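Local coordinates for protein Esterase/lipase (Lactobacillus rhamnosus, PDB 4N5H) that probably hydrolyses carboxylic esters, and may transfer their acyl groups to alcohols, as an alpha/beta-hydrolase-fold esterase, at residues R42-Q45 with Q50-L53; H278-Q283 with P288-T293; L221-V226 with K254-N259. The protein carries 1 engineered substitution. All blocks are in the same frame, centred on the assembly; numbering follows the deposited sequence.

Interaction 1. Residues R42-Q45 with Q50-L53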
ATOM      1  N   ARG A  42      -5.834 -24.656  -4.225  1.00 12.60           N
ATOM      2  CA  ARG A  42      -7.074 -25.389  -4.076  1.00 11.82           C
ATOM      3  C   ARG A  42      -6.760 -26.722  -3.424  1.00 12.38           C
ATOM      4  O   ARG A  42      -5.876 -27.447  -3.859  1.00 14.18           O
ATOM      5  CB  ARG A  42      -7.658 -25.671  -5.474  1.00 12.62           C
ATOM      6  CG  ARG A  42      -8.274 -24.497  -6.173  1.00 14.16           C
ATOM      7  CD  ARG A  42      -8.689 -24.902  -7.578  1.00 16.03           C
ATOM      8  NE  ARG A  42      -9.283 -23.771  -8.226  1.00 17.03           N
ATOM      9  CZ  ARG A  42      -9.911 -23.847  -9.404  1.00 18.81           C
ATOM     10  NH1 ARG A  42     -10.109 -25.022  -9.970  1.00 19.38           N
ATOM     11  NH2 ARG A  42     -10.475 -22.730  -9.898  1.00 18.91           N
ATOM     12  N   TYR A  43      -7.565 -27.129  -2.457  1.00 13.21           N
ATOM     13  CA  TYR A  43      -7.356 -28.442  -1.876  1.00 13.14           C
ATOM     14  C   TYR A  43      -8.347 -29.561  -2.358  1.00 14.15           C
ATOM     15  O   TYR A  43      -8.225 -30.700  -1.917  1.00 16.27           O
ATOM     16  CB  TYR A  43      -7.285 -28.400  -0.313  1.00 12.77           C
ATOM     17  CG  TYR A  43      -8.406 -27.769   0.428  1.00 11.01           C
ATOM     18  CD1 TYR A  43      -9.634 -28.405   0.471  1.00 11.88           C
ATOM     19  CD2 TYR A  43      -8.294 -26.511   1.074  1.00 10.18           C
ATOM     20  CE1 TYR A  43     -10.647 -27.907   1.220  1.00 12.83           C
ATOM     21  CE2 TYR A  43      -9.346 -25.996   1.789  1.00 11.60           C
ATOM     22  CZ  TYR A  43     -10.507 -26.670   1.861  1.00 11.09           C
ATOM     23  OH  TYR A  43     -11.602 -26.097   2.572  1.00 13.13           O
ATOM     24  N   GLU A  44      -9.238 -29.160  -3.238  1.00 15.54           N
ATOM     25  CA  GLU A  44     -10.014 -30.101  -3.982  1.00 17.00           C
ATOM     26  C   GLU A  44     -10.336 -29.569  -5.368  1.00 16.00           C
ATOM     27  O   GLU A  44     -10.032 -28.442  -5.686  1.00 17.33           O
ATOM     28  CB  GLU A  44     -11.184 -30.564  -3.125  1.00 20.65           C
ATOM     29  CG  GLU A  44     -12.106 -29.529  -2.803  1.00 18.67           C
ATOM     30  CD  GLU A  44     -13.171 -29.982  -1.709  1.00 22.87           C
ATOM     31  OE1 GLU A  44     -14.291 -30.332  -2.152  1.00 19.04           O
ATOM     32  OE2 GLU A  44     -12.982 -30.044  -0.489  1.00 20.54           O
ATOM     33  N   GLN A  45     -11.036 -30.366  -6.161  1.00 18.56           N
ATOM     34  CA  GLN A  45     -11.379 -29.904  -7.511  1.00 20.79           C
ATOM     35  C   GLN A  45     -12.572 -28.982  -7.470  1.00 23.48           C
ATOM     36  O   GLN A  45     -13.707 -29.415  -7.769  1.00 25.19           O
ATOM     37  CB  GLN A  45     -11.601 -31.070  -8.489  1.00 25.84           C
ATOM     38  CG  GLN A  45     -10.415 -32.003  -8.632  1.00 29.99           C
ATOM     39  CD  GLN A  45     -10.689 -33.063  -9.699  1.00 39.10           C
ATOM     40  OE1 GLN A  45     -11.666 -33.799  -9.627  1.00 46.61           O
ATOM     41  NE2 GLN A  45      -9.861 -33.110 -10.698  1.00 42.64           N
ATOM     42  N   GLN A  50     -13.377 -20.482  -0.853  1.00 14.45           N
ATOM     43  CA  GLN A  50     -13.101 -20.955   0.519  1.00 14.36           C
ATOM     44  C   GLN A  50     -12.412 -22.264   0.571  1.00 14.43           C
ATOM     45  O   GLN A  50     -11.852 -22.596   1.650  1.00 14.49           O
ATOM     46  CB  GLN A  50     -14.345 -21.035   1.403  1.00 14.42           C
ATOM     47  CG  GLN A  50     -14.957 -19.688   1.705  1.00 14.71           C
ATOM     48  CD  GLN A  50     -14.218 -18.969   2.852  1.00 18.02           C
ATOM     49  OE1 GLN A  50     -13.077 -19.317   3.194  1.00 16.61           O
ATOM     50  NE2 GLN A  50     -14.794 -17.937   3.326  1.00 20.81           N
ATOM     51  N   GLN A  51     -12.435 -23.081  -0.448  1.00 12.46           N
ATOM     52  CA  GLN A  51     -11.779 -24.425  -0.406  1.00 12.45           C
ATOM     53  C   GLN A  51     -10.307 -24.316  -0.908  1.00 11.99           C
ATOM     54  O   GLN A  51      -9.859 -25.031  -1.836  1.00 13.77           O
ATOM     55  CB  GLN A  51     -12.610 -25.462  -1.134  1.00 14.42           C
ATOM     56  CG  GLN A  51     -13.988 -25.665  -0.435  1.00 14.26           C
ATOM     57  CD  GLN A  51     -14.915 -26.607  -1.187  1.00 16.14           C
ATOM     58  OE1 GLN A  51     -15.029 -26.491  -2.415  1.00 17.51           O
ATOM     59  NE2 GLN A  51     -15.456 -27.622  -0.508  1.00 15.62           N
ATOM     60  N   THR A  52      -9.651 -23.392  -0.284  1.00 11.58           N
ATOM     61  CA  THR A  52      -8.265 -23.066  -0.574  1.00 10.71           C
ATOM     62  C   THR A  52      -7.474 -22.939   0.728  1.00 11.00           C
ATOM     63  O   THR A  52      -8.034 -22.803   1.804  1.00 11.95           O
ATOM     64  CB  THR A  52      -8.121 -21.727  -1.384  1.00 12.43           C
ATOM     65  OG1 THR A  52      -8.748 -20.682  -0.643  1.00 12.90           O
ATOM     66  CG2 THR A  52      -8.716 -21.884  -2.769  1.00 14.07           C
ATOM     67  N   LEU A  53      -6.172 -22.975   0.603  1.00 10.75           N
ATOM     68  CA  LEU A  53      -5.257 -22.896   1.803  1.00 10.58           C
ATOM     69  C   LEU A  53      -4.022 -22.077   1.468  1.00 11.45           C
ATOM     70  O   LEU A  53      -3.663 -21.913   0.284  1.00 11.43           O
ATOM     71  CB  LEU A  53      -4.955 -24.278   2.430  1.00 10.22           C
ATOM     72  CG  LEU A  53      -4.320 -25.282   1.491  1.00 10.69           C
ATOM     73  CD1 LEU A  53      -2.796 -25.075   1.374  1.00 11.34           C
ATOM     74  CD2 LEU A  53      -4.463 -26.689   2.000  1.00 12.61           C
TER
HETATM   75  O   HOH W   1     -10.719 -26.457  -3.944  1.00 26.73           O
HETATM   76  O   HOH W   2     -17.075 -29.848  -1.504  1.00 32.59           O
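The carbonyl oxygen of Gln51 is gripped from two sources. Tyr43 N donates to Gln51 O at 3.2 Å, nearly straight at 167° but tilted out of the carbonyl plane, and a water 2.7 Å from Gln51 O can donate to it or to Glu44 O, though more acceptors surround it than it has protons. Arg42 CA adds a CA-H...O contact to the same oxygen, so one peptide carbonyl meets the backbone of both Arg42 and Tyr43. Gln51 is the centre of an inverse gamma turn, closed by a weak bond from Thr52 N to Gln50 O.

The phenol of Tyr43 lies across this turn. Its CG stands between the backbone N and the carbonyl carbon (chi1 54°), which folds the ring back over the peptide: Gln51 C sits 3.3 Å above one face, offset toward the rim. Gln51 CB makes an off-centre CH-pi contact, 4.2 Å from the ring centroid, while Leu53 CD2 meets Tyr43 CD2 at 3.9 Å. Helix 112-129 touches the phenol through Asp118, Ala121 and Trp125, and the hydroxyl is bonded to Gly103 O.

The extended side chains of Glu44 and Gln51 cross at a slant, carboxylate and amide planes 35° apart. A second water joins them, donating to Glu44 OE1 and accepting from Gln51 NE2, each at 2.9 Å; the Gln51 amide is also held by Ser46 and Asp118.

Arg42 and Thr52 form an antiparallel, non-hydrogen-bonded pair with both side chains on one sheet face. The arrangement is that of a beta hairpin connection between strands 35-42 and 52-58 at one end of the alpha/beta-hydrolase sheet.

Interaction 2. Residues H278-Q283 with P288-T293. With IPA (isopropyl alcohol), chain D.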
ATOM      1  N   HIS A 278     -10.405 -11.944  24.277  1.00 12.57           N
ATOM      2  CA  HIS A 278     -10.609 -13.117  23.416  1.00 13.13           C
ATOM      3  C   HIS A 278      -9.602 -13.109  22.319  1.00 13.83           C
ATOM      4  O   HIS A 278      -9.429 -12.133  21.613  1.00 12.61           O
ATOM      5  CB  HIS A 278     -12.039 -12.986  22.827  1.00 13.11           C
ATOM      6  CG  HIS A 278     -12.483 -14.161  22.037  1.00 14.70           C
ATOM      7  ND1 HIS A 278     -12.650 -15.403  22.611  1.00 14.42           N
ATOM      8  CD2 HIS A 278     -12.885 -14.272  20.752  1.00 17.50           C
ATOM      9  CE1 HIS A 278     -13.044 -16.252  21.672  1.00 16.13           C
ATOM     10  NE2 HIS A 278     -13.253 -15.584  20.561  1.00 16.53           N
ATOM     11  N   VAL A 279      -8.949 -14.246  22.171  1.00 13.02           N
ATOM     12  CA  VAL A 279      -7.990 -14.563  21.151  1.00 12.45           C
ATOM     13  C   VAL A 279      -6.894 -13.525  20.937  1.00 13.16           C
ATOM     14  O   VAL A 279      -6.431 -13.326  19.822  1.00 12.30           O
ATOM     15  CB  VAL A 279      -8.622 -14.980  19.794  1.00 11.90           C
ATOM     16  CG1 VAL A 279      -9.546 -16.194  19.992  1.00 13.18           C
ATOM     17  CG2 VAL A 279      -9.317 -13.876  19.090  1.00 13.88           C
ATOM     18  N   PHE A 280      -6.440 -12.899  22.018  1.00 12.62           N
ATOM     19  CA  PHE A 280      -5.498 -11.759  21.890  1.00 12.28           C
ATOM     20  C   PHE A 280      -4.193 -12.185  21.250  1.00 12.31           C
ATOM     21  O   PHE A 280      -3.619 -11.427  20.481  1.00 12.52           O
ATOM     22  CB  PHE A 280      -5.224 -11.074  23.262  1.00 11.84           C
ATOM     23  CG  PHE A 280      -4.302 -11.893  24.126  1.00 12.61           C
ATOM     24  CD1 PHE A 280      -2.919 -11.806  23.996  1.00 12.06           C
ATOM     25  CD2 PHE A 280      -4.823 -12.813  25.085  1.00 13.75           C
ATOM     26  CE1 PHE A 280      -2.088 -12.640  24.768  1.00 11.98           C
ATOM     27  CE2 PHE A 280      -4.026 -13.591  25.874  1.00 12.43           C
ATOM     28  CZ  PHE A 280      -2.605 -13.523  25.715  1.00 13.14           C
ATOM     29  N   ASN A 281      -3.790 -13.400  21.524  1.00 11.70           N
ATOM     30  CA  ASN A 281      -2.481 -13.923  21.015  1.00 11.63           C
ATOM     31  C   ASN A 281      -2.415 -14.271  19.544  1.00 11.04           C
ATOM     32  O   ASN A 281      -1.356 -14.404  18.952  1.00 13.28           O
ATOM     33  CB  ASN A 281      -1.959 -15.047  21.886  1.00 11.90           C
ATOM     34  CG  ASN A 281      -2.874 -16.228  21.895  1.00 12.98           C
ATOM     35  OD1 ASN A 281      -4.043 -16.090  22.327  1.00 13.40           O
ATOM     36  ND2 ASN A 281      -2.463 -17.310  21.322  1.00 12.47           N
ATOM     37  N   VAL A 282      -3.581 -14.431  18.980  1.00 11.00           N
ATOM     38  CA  VAL A 282      -3.795 -14.583  17.550  1.00 12.23           C
ATOM     39  C   VAL A 282      -3.941 -13.203  16.835  1.00 12.74           C
ATOM     40  O   VAL A 282      -3.363 -12.954  15.738  1.00 13.31           O
ATOM     41  CB  VAL A 282      -5.065 -15.386  17.263  1.00 11.93           C
ATOM     42  CG1 VAL A 282      -5.339 -15.541  15.756  1.00 13.15           C
ATOM     43  CG2 VAL A 282      -4.901 -16.805  17.842  1.00 12.44           C
ATOM     44  N   GLN A 283      -4.693 -12.300  17.451  1.00 12.70           N
ATOM     45  CA  GLN A 283      -4.911 -10.975  16.868  1.00 11.46           C
ATOM     46  C   GLN A 283      -3.724 -10.040  16.943  1.00 13.13           C
ATOM     47  O   GLN A 283      -3.562  -9.248  16.019  1.00 13.27           O
ATOM     48  CB  GLN A 283      -6.110 -10.293  17.508  1.00 13.59           C
ATOM     49  CG  GLN A 283      -7.378 -11.019  17.217  1.00 15.36           C
ATOM     50  CD  GLN A 283      -8.602 -10.296  17.854  1.00 15.18           C
ATOM     51  OE1 GLN A 283      -8.496  -9.537  18.825  1.00 16.99           O
ATOM     52  NE2 GLN A 283      -9.750 -10.449  17.126  1.00 18.36           N
ATOM     53  N   PRO A 288       4.125  -8.661  23.966  1.00 13.04           N
ATOM     54  CA  PRO A 288       4.907  -9.585  24.841  1.00 13.12           C
ATOM     55  C   PRO A 288       4.132 -10.779  25.392  1.00 13.43           C
ATOM     56  O   PRO A 288       4.622 -11.906  25.359  1.00 12.23           O
ATOM     57  CB  PRO A 288       5.346  -8.650  25.992  1.00 14.79           C
ATOM     58  CG  PRO A 288       5.379  -7.286  25.381  1.00 16.92           C
ATOM     59  CD  PRO A 288       4.399  -7.236  24.262  1.00 14.98           C
ATOM     60  N   GLU A 289       2.892 -10.603  25.809  1.00 13.32           N
ATOM     61  CA  GLU A 289       2.114 -11.754  26.303  1.00 11.66           C
ATOM     62  C   GLU A 289       1.737 -12.754  25.235  1.00 11.44           C
ATOM     63  O   GLU A 289       1.594 -13.949  25.465  1.00 13.94           O
ATOM     64  CB  GLU A 289       0.848 -11.295  27.001  1.00 11.89           C
ATOM     65  CG  GLU A 289       0.989 -10.406  28.263  1.00 12.23           C
ATOM     66  CD  GLU A 289       0.980  -8.933  27.947  1.00 11.66           C
ATOM     67  OE1 GLU A 289       1.321  -8.493  26.811  1.00 12.90           O
ATOM     68  OE2 GLU A 289       0.589  -8.212  28.885  1.00 12.54           O
ATOM     69  N   SER A 290       1.597 -12.266  24.014  1.00 12.17           N
ATOM     70  CA  SER A 290       1.304 -13.087  22.872  1.00 11.27           C
ATOM     71  C   SER A 290       2.536 -13.912  22.500  1.00 11.67           C
ATOM     72  O   SER A 290       2.450 -15.132  22.288  1.00 10.88           O
ATOM     73  CB  SER A 290       0.871 -12.234  21.700  1.00 12.10           C
ATOM     74  OG  SER A 290      -0.321 -11.501  22.002  1.00 10.57           O
ATOM     75  N   ILE A 291       3.683 -13.256  22.422  1.00 12.10           N
ATOM     76  CA  ILE A 291       4.929 -13.968  22.207  1.00 12.22           C
ATOM     77  C   ILE A 291       5.135 -15.024  23.287  1.00 11.63           C
ATOM     78  O   ILE A 291       5.449 -16.204  22.977  1.00 12.36           O
ATOM     79  CB  ILE A 291       6.118 -12.953  22.193  1.00 13.78           C
ATOM     80  CG1 ILE A 291       6.091 -11.949  21.101  1.00 18.06           C
ATOM     81  CG2 ILE A 291       7.443 -13.713  22.247  1.00 15.32           C
ATOM     82  CD1 ILE A 291       6.454 -12.473  19.764  1.00 20.61           C
ATOM     83  N   GLU A 292       4.891 -14.693  24.581  1.00 11.76           N
ATOM     84  CA  GLU A 292       5.099 -15.661  25.627  1.00 12.77           C
ATOM     85  C   GLU A 292       4.161 -16.849  25.449  1.00 13.72           C
ATOM     86  O   GLU A 292       4.607 -17.995  25.559  1.00 14.11           O
ATOM     87  CB  GLU A 292       4.872 -14.995  26.995  1.00 14.22           C
ATOM     88  CG  GLU A 292       5.008 -15.991  28.136  1.00 17.62           C
ATOM     89  CD  GLU A 292       4.735 -15.363  29.497  1.00 21.39           C
ATOM     90  OE1 GLU A 292       5.182 -14.209  29.724  1.00 22.93           O
ATOM     91  OE2 GLU A 292       4.121 -16.022  30.329  1.00 18.58           O
ATOM     92  N   THR A 293       2.895 -16.565  25.151  1.00 12.43           N
ATOM     93  CA  THR A 293       1.864 -17.612  24.965  1.00 12.65           C
ATOM     94  C   THR A 293       2.209 -18.536  23.773  1.00 12.68           C
ATOM     95  O   THR A 293       2.160 -19.739  23.880  1.00 14.26           O
ATOM     96  CB  THR A 293       0.512 -16.938  24.798  1.00 13.74           C
ATOM     97  OG1 THR A 293       0.204 -16.221  25.997  1.00 13.87           O
ATOM     98  CG2 THR A 293      -0.543 -17.940  24.525  1.00 14.86           C
TER
HETATM   99  C1  IPA D 403       4.014 -11.416  31.396  1.00 52.71           C
HETATM  100  C2  IPA D 403       4.576 -10.679  30.176  1.00 51.72           C
HETATM  101  C3  IPA D 403       6.034 -10.289  30.405  1.00 46.73           C
HETATM  102  O2  IPA D 403       4.447 -11.519  29.012  1.00 41.84           O
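Van der Waals contact joins the two segments, with Phe280 and Ser290 at its middle. The Phe280 ring presents its edge to the helix backbone: Ser290 N and Glu289 C lie in the ring plane, and Phe280 CD1 comes within 3.3 Å of Ser290 OG. Its CG stands between the backbone N and the carbonyl carbon (chi1 75°), turning the ring back so that Asn281 CB covers part of one face. Phe280 CE1 meets Glu289 CB at 3.9 Å, and Trp268 packs edge-to-face with the ring. Asn281 rests its CA and CB on Ser290, and its amide reaches one turn further on, ND2 lying 3.8 Å from Thr293 CG2.

The short helix 280-283 follows His278, bonded to Asp243 and Ser146 in the geometry of a Ser-His-Asp triad, consistent with the catalytic centre of an alpha/beta hydrolase. The contact joins the helical turn after this histidine to the start of helix 288-311.

The polar bonds lie within 288-293 or run to residues outside the two segments. Thr293 OG1 donates to Glu289 O at 2.7 Å, opposite in face to Thr293 N, and accepts from Trp268 NE1. A valine in place of Thr293 would probably leave the Trp268 indole N-H without its acceptor and Glu289 O with one bond fewer. Ser290 OG bonds to His284 O, and Asn281 ND2 to Asn294.

Glu289 OE2 is hydrogen-bonded to His275 NE2 and forms a salt bridge with Arg133 of the third subunit; Glu292 OE1 accepts from O2 of an isopropanol at 2.9 Å, probably from the crystallisation liquor, and Glu292 OE2 salt-bridges Lys266.

Interaction 3. Residues L221-V226 with K254-N259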
ATOM      1  N   LEU A 221     -22.276 -32.093  18.267  1.00 18.92           N
ATOM      2  CA  LEU A 221     -21.956 -30.635  18.062  1.00 21.46           C
ATOM      3  C   LEU A 221     -20.903 -30.197  19.113  1.00 19.45           C
ATOM      4  O   LEU A 221     -20.242 -29.207  18.874  1.00 19.54           O
ATOM      5  CB  LEU A 221     -23.187 -29.751  18.294  1.00 25.72           C
ATOM      6  CG  LEU A 221     -24.245 -29.351  17.346  1.00 28.55           C
ATOM      7  CD1 LEU A 221     -24.778 -28.032  17.815  1.00 34.61           C
ATOM      8  CD2 LEU A 221     -23.779 -29.230  15.941  1.00 31.07           C
ATOM      9  N   ASN A 222     -20.836 -30.884  20.260  1.00 17.08           N
ATOM     10  CA  ASN A 222     -20.050 -30.458  21.421  1.00 16.74           C
ATOM     11  C   ASN A 222     -18.905 -31.388  21.615  1.00 16.60           C
ATOM     12  O   ASN A 222     -18.986 -32.605  21.420  1.00 16.36           O
ATOM     13  CB  ASN A 222     -20.933 -30.404  22.665  1.00 16.82           C
ATOM     14  CG  ASN A 222     -22.066 -29.425  22.542  1.00 20.11           C
ATOM     15  OD1 ASN A 222     -21.924 -28.248  22.829  1.00 20.90           O
ATOM     16  ND2 ASN A 222     -23.224 -29.909  22.059  1.00 21.05           N
ATOM     17  N   PHE A 223     -17.750 -30.866  22.013  1.00 14.93           N
ATOM     18  CA  PHE A 223     -16.623 -31.753  22.343  1.00 14.72           C
ATOM     19  C   PHE A 223     -17.007 -32.841  23.329  1.00 15.14           C
ATOM     20  O   PHE A 223     -16.530 -33.965  23.232  1.00 17.76           O
ATOM     21  CB  PHE A 223     -15.437 -30.913  22.861  1.00 16.55           C
ATOM     22  CG  PHE A 223     -14.258 -31.707  23.231  1.00 14.10           C
ATOM     23  CD1 PHE A 223     -13.403 -32.138  22.258  1.00 14.23           C
ATOM     24  CD2 PHE A 223     -13.956 -31.944  24.555  1.00 16.06           C
ATOM     25  CE1 PHE A 223     -12.292 -32.903  22.547  1.00 15.67           C
ATOM     26  CE2 PHE A 223     -12.836 -32.670  24.882  1.00 15.66           C
ATOM     27  CZ  PHE A 223     -12.008 -33.157  23.863  1.00 16.63           C
ATOM     28  N   SER A 224     -17.803 -32.499  24.333  1.00 16.55           N
ATOM     29  CA  SER A 224     -18.218 -33.454  25.331  1.00 17.65           C
ATOM     30  C   SER A 224     -18.957 -34.646  24.682  1.00 19.90           C
ATOM     31  O   SER A 224     -19.042 -35.680  25.327  1.00 18.01           O
ATOM     32  CB  SER A 224     -19.140 -32.794  26.329  1.00 16.79           C
ATOM     33  OG  SER A 224     -20.276 -32.160  25.776  1.00 17.78           O
ATOM     34  N   GLN A 225     -19.536 -34.452  23.472  1.00 18.06           N
ATOM     35  CA  GLN A 225     -20.233 -35.549  22.753  1.00 18.57           C
ATOM     36  C   GLN A 225     -19.330 -36.348  21.900  1.00 22.45           C
ATOM     37  O   GLN A 225     -19.633 -37.494  21.631  1.00 28.68           O
ATOM     38  CB  GLN A 225     -21.355 -35.008  21.912  1.00 19.89           C
ATOM     39  CG  GLN A 225     -22.493 -34.467  22.679  1.00 19.69           C
ATOM     40  CD  GLN A 225     -23.360 -33.552  21.921  1.00 21.35           C
ATOM     41  OE1 GLN A 225     -22.947 -32.694  21.166  1.00 19.75           O
ATOM     42  NE2 GLN A 225     -24.670 -33.688  22.184  1.00 21.87           N
ATOM     43  N   VAL A 226     -18.202 -35.808  21.398  1.00 17.25           N
ATOM     44  CA  VAL A 226     -17.299 -36.603  20.577  1.00 16.08           C
ATOM     45  C   VAL A 226     -16.090 -37.193  21.303  1.00 18.08           C
ATOM     46  O   VAL A 226     -15.440 -38.068  20.784  1.00 17.67           O
ATOM     47  CB  VAL A 226     -16.855 -35.758  19.321  1.00 15.44           C
ATOM     48  CG1 VAL A 226     -18.046 -35.503  18.404  1.00 17.99           C
ATOM     49  CG2 VAL A 226     -16.283 -34.428  19.733  1.00 14.70           C
ATOM     50  N   LYS A 254     -13.746 -29.082  32.728  1.00 18.54           N
ATOM     51  CA  LYS A 254     -14.543 -30.091  33.375  1.00 20.38           C
ATOM     52  C   LYS A 254     -14.724 -31.307  32.477  1.00 19.86           C
ATOM     53  O   LYS A 254     -14.692 -32.434  32.928  1.00 20.52           O
ATOM     54  CB  LYS A 254     -15.911 -29.533  33.796  1.00 22.67           C
ATOM     55  CG  LYS A 254     -15.794 -28.578  34.954  1.00 27.87           C
ATOM     56  CD  LYS A 254     -17.135 -27.889  35.164  1.00 32.06           C
ATOM     57  CE  LYS A 254     -16.996 -26.964  36.341  1.00 40.52           C
ATOM     58  NZ  LYS A 254     -17.980 -25.890  36.106  1.00 45.39           N
ATOM     59  N   VAL A 255     -14.971 -31.081  31.187  1.00 22.05           N
ATOM     60  CA  VAL A 255     -15.010 -32.211  30.202  1.00 19.35           C
ATOM     61  C   VAL A 255     -13.705 -32.952  30.100  1.00 17.84           C
ATOM     62  O   VAL A 255     -13.668 -34.217  30.098  1.00 19.40           O
ATOM     63  CB  VAL A 255     -15.425 -31.750  28.791  1.00 17.50           C
ATOM     64  CG1 VAL A 255     -15.393 -32.930  27.832  1.00 18.60           C
ATOM     65  CG2 VAL A 255     -16.757 -31.043  28.860  1.00 20.18           C
ATOM     66  N   PHE A 256     -12.580 -32.192  30.085  1.00 17.76           N
ATOM     67  CA  PHE A 256     -11.285 -32.789  30.081  1.00 17.03           C
ATOM     68  C   PHE A 256     -11.095 -33.707  31.320  1.00 22.86           C
ATOM     69  O   PHE A 256     -10.637 -34.853  31.215  1.00 20.17           O
ATOM     70  CB  PHE A 256     -10.199 -31.758  30.102  1.00 18.10           C
ATOM     71  CG  PHE A 256      -9.917 -31.027  28.748  1.00 17.65           C
ATOM     72  CD1 PHE A 256     -10.369 -31.483  27.503  1.00 19.43           C
ATOM     73  CD2 PHE A 256      -9.009 -29.950  28.767  1.00 18.64           C
ATOM     74  CE1 PHE A 256      -9.998 -30.805  26.340  1.00 18.07           C
ATOM     75  CE2 PHE A 256      -8.621 -29.316  27.589  1.00 19.07           C
ATOM     76  CZ  PHE A 256      -9.092 -29.769  26.378  1.00 16.51           C
ATOM     77  N   ASP A 257     -11.458 -33.181  32.486  1.00 19.65           N
ATOM     78  CA  ASP A 257     -11.212 -33.922  33.730  1.00 20.41           C
ATOM     79  C   ASP A 257     -12.039 -35.168  33.760  1.00 19.36           C
ATOM     80  O   ASP A 257     -11.523 -36.223  34.090  1.00 23.62           O
ATOM     81  CB  ASP A 257     -11.451 -33.001  34.927  1.00 22.29           C
ATOM     82  CG  ASP A 257     -10.340 -31.937  35.099  1.00 20.97           C
ATOM     83  OD1 ASP A 257      -9.193 -32.145  34.612  1.00 23.68           O
ATOM     84  OD2 ASP A 257     -10.631 -30.988  35.828  1.00 25.50           O
ATOM     85  N   ALA A 258     -13.287 -35.069  33.344  1.00 19.38           N
ATOM     86  CA  ALA A 258     -14.217 -36.233  33.366  1.00 22.21           C
ATOM     87  C   ALA A 258     -13.842 -37.338  32.413  1.00 24.18           C
ATOM     88  O   ALA A 258     -14.087 -38.570  32.674  1.00 22.29           O
ATOM     89  CB  ALA A 258     -15.580 -35.722  33.075  1.00 22.08           C
ATOM     90  N   ASN A 259     -13.131 -36.984  31.321  1.00 21.17           N
ATOM     91  CA  ASN A 259     -12.760 -37.918  30.324  1.00 21.09           C
ATOM     92  C   ASN A 259     -11.309 -38.301  30.348  1.00 18.95           C
ATOM     93  O   ASN A 259     -10.781 -38.997  29.484  1.00 21.37           O
ATOM     94  CB  ASN A 259     -13.193 -37.424  28.961  1.00 22.15           C
ATOM     95  CG  ASN A 259     -14.659 -37.465  28.773  1.00 23.07           C
ATOM     96  OD1 ASN A 259     -15.161 -38.523  28.404  1.00 26.07           O
ATOM     97  ND2 ASN A 259     -15.374 -36.363  28.994  1.00 20.59           N
TER
HETATM   98  O   HOH W   3     -18.172 -36.086  27.986  1.00 28.56           O
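Two helices of the alpha/beta-hydrolase fold meet where Phe223 and Ser224, in the short helix 223-226, pack on Val255 and Phe256 near the end of helix 246-258. Val255 CG1 reaches Phe223 CD2 at 3.7 Å and also touches Ser224 CA, while its other methyl, CG2, lies 3.9 Å from Ser224 CB. With CG swung away from the backbone N (chi1 179°), the Phe223 ring extends across to Phe256. The two ring planes stand at 83°, and Phe223 CE2 approaches the rim of Phe256 at CE1, 3.7 Å away. Phe223 also packs on Ser153 and Cys157 of helix 147-158, and the Phe256 ring meets those of Tyr263 and Phe235.

A water bridges the segments beside this apolar patch, donating to Ser224 O at 2.8 Å and accepting from Asn259 ND2 at 3.0 Å. The same amide nitrogen donates to Val255 O, which lies in the Asn259 amide plane, so both N-H groups are used and the amide's rotation is fixed at the helix end. Ser224 OG turns to Glu188 instead. With its direct touches made by methyls and ring carbons, the contact probably owes its hold to shape and burial, while the one water supplies the polar link.

Overall arrangement
Along the chain, interaction 1 comes first, interaction 3 second and interaction 2 last. The centre of interaction 1 lies about 28 Å from that of interaction 2 and 31 Å from that of interaction 3, on the opposite side of the chain's centre from both; interactions 2 and 3 are about 25 Å apart, centre to centre. All border the same mixed sheet: interaction 1 joins its antiparallel strands 35-42 and 52-58, whereas strands 235-240 and 263-268, at the other end, lie beside interactions 2 and 3. Helix 246-258 of interaction 3 connects those two strands. Interaction 2, on helix 288-311, lies next to the probable catalytic histidine, whereas interactions 1 and 3 stand well away from it.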